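Local coordinates for protein dihydroorotase (Campylobacter jejuni subsp. jejuni, PDB 3PNU) that probably catalyses the reversible cyclisation of carbamoyl aspartate to dihydroorotate in de novo pyrimidine synthesis, using two zinc ions per subunit, at residues A[140-143]-A[144-147]. Numbering follows the deposited sequence.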
loop_
_atom_site.group_PDB
_atom_site.type_symbol
_atom_site.label_atom_id
_atom_site.label_comp_id
_atom_site.label_asym_id
_atom_site.label_seq_id
_atom_site.Cartn_x
_atom_site.Cartn_y
_atom_site.Cartn_z
ATOM N N PRO A 140 -22.447 -0.356 -30.927
ATOM C CA PRO A 140 -23.875 -0.723 -30.927
ATOM C C PRO A 140 -24.528 -0.651 -29.544
ATOM O O PRO A 140 -25.603 -0.075 -29.392
ATOM C CB PRO A 140 -23.867 -2.165 -31.460
ATOM C CG PRO A 140 -22.594 -2.264 -32.254
ATOM C CD PRO A 140 -21.604 -1.415 -31.505
ATOM N N THR A 141 -23.865 -1.235 -28.555
ATOM C CA THR A 141 -24.367 -1.258 -27.193
ATOM C C THR A 141 -24.489 0.125 -26.555
ATOM O O THR A 141 -25.538 0.460 -26.002
ATOM C CB THR A 141 -23.455 -2.081 -26.329
ATOM O OG1 THR A 141 -23.257 -3.354 -26.952
ATOM C CG2 THR A 141 -24.040 -2.246 -24.906
ATOM N N LEU A 142 -23.436 0.937 -26.633
ATOM C CA LEU A 142 -23.478 2.263 -26.006
ATOM C C LEU A 142 -24.476 3.210 -26.672
ATOM O O LEU A 142 -25.023 4.117 -26.010
ATOM C CB LEU A 142 -22.079 2.891 -25.936
ATOM C CG LEU A 142 -21.049 2.102 -25.112
ATOM C CD1 LEU A 142 -19.744 2.870 -25.053
ATOM C CD2 LEU A 142 -21.547 1.816 -23.729
ATOM N N GLU A 143 -24.718 3.011 -27.969
ATOM C CA GLU A 143 -25.695 3.832 -28.683
ATOM C C GLU A 143 -27.110 3.465 -28.281
ATOM O O GLU A 143 -27.945 4.336 -28.125
ATOM C CB GLU A 143 -25.515 3.752 -30.196
ATOM C CG GLU A 143 -24.319 4.557 -30.682
ATOM C CD GLU A 143 -24.210 4.620 -32.208
ATOM O OE1 GLU A 143 -24.856 3.787 -32.907
ATOM O OE2 GLU A 143 -23.469 5.504 -32.705
ATOM N N ALA A 144 -27.375 2.178 -28.121
ATOM C CA ALA A 144 -28.687 1.724 -27.679
ATOM C C ALA A 144 -28.901 2.264 -26.264
ATOM O O ALA A 144 -29.977 2.802 -25.950
ATOM C CB ALA A 144 -28.772 0.219 -27.692
ATOM N N MET A 145 -27.871 2.153 -25.415
ATOM C CA MET A 145 -27.973 2.648 -24.038
ATOM C C MET A 145 -28.277 4.115 -24.038
ATOM O O MET A 145 -29.059 4.601 -23.219
ATOM C CB MET A 145 -26.704 2.389 -23.243
ATOM C CG MET A 145 -26.524 0.937 -22.862
ATOM S SD MET A 145 -25.067 0.628 -21.857
ATOM C CE MET A 145 -25.386 1.609 -20.386
ATOM N N SER A 146 -27.657 4.816 -24.975
ATOM C CA SER A 146 -27.834 6.240 -25.106
ATOM C C SER A 146 -29.295 6.516 -25.503
ATOM O O SER A 146 -29.997 7.276 -24.833
ATOM C CB SER A 146 -26.822 6.787 -26.126
ATOM O OG SER A 146 -26.757 8.202 -26.100
ATOM N N ASP A 147 -29.754 5.864 -26.571
ATOM C CA ASP A 147 -31.130 6.037 -27.067
ATOM C C ASP A 147 -32.162 5.704 -25.982
ATOM O O ASP A 147 -33.120 6.468 -25.784
ATOM C CB ASP A 147 -31.376 5.152 -28.308
ATOM C CG ASP A 147 -30.506 5.561 -29.519
ATOM O OD1 ASP A 147 -29.972 6.692 -29.521
ATOM O OD2 ASP A 147 -30.367 4.749 -30.465
#
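The carboxylate of Asp-147 turns one flat face to the backbone carbonyl oxygen of Glu-143: Glu-143 O stands almost straight above Asp-147 CG, 3.2 Å away, and equally far from both carboxylate oxygens. All three oxygens are acceptors, so the hold comes from the Asp-147 N-H, with Asp-147 N to Glu-143 O at 2.8 Å and a nearly straight N-H...O angle of 170°. The CG of Asp-147 lies anti to its own carbonyl carbon (chi1 -65°), which folds the carboxylate back over the preceding turn. The Glu-143 carboxylate extends on the same exposed side of the helix, its OE1 6.1 Å from Asp-147 OD2; any repulsion between these like charges should be modest.

The inner side is apolar. Leu-142 CD2 meets Met-145 SD at 4.2 Å, the two side chains crossing at a slant. Unbranched Met-145 bends at its last torsion (chi3 61°), and its pliable chain fits among Ile-115, Leu-105 and Leu-152, while branched Leu-142 also packs on Leu-152. The small methyl of Ala-144 suits a close approach to helix 102-108. The hydroxyl of buried Thr-141 is satisfied by a hydrogen bond to Tyr-100 O. Pro-140, with no N-H to give, suits the kink here, where its N and that of Thr-141 lack bonds to the turn before; its carbonyl oxygen still accepts from Ala-144 N at 3.1 Å. Ser-146 N reaches Leu-142 O at 2.9 Å from above the carbonyl plane, a less straight bond.

Successive i to i+4 backbone bonds tie these two turns into an amphipathic alpha-helix, the last part of helix 135-147. It leads into strand 152-154 and is characteristic of the outer helices that wrap the strands of a TIM barrel, here away from the zinc site.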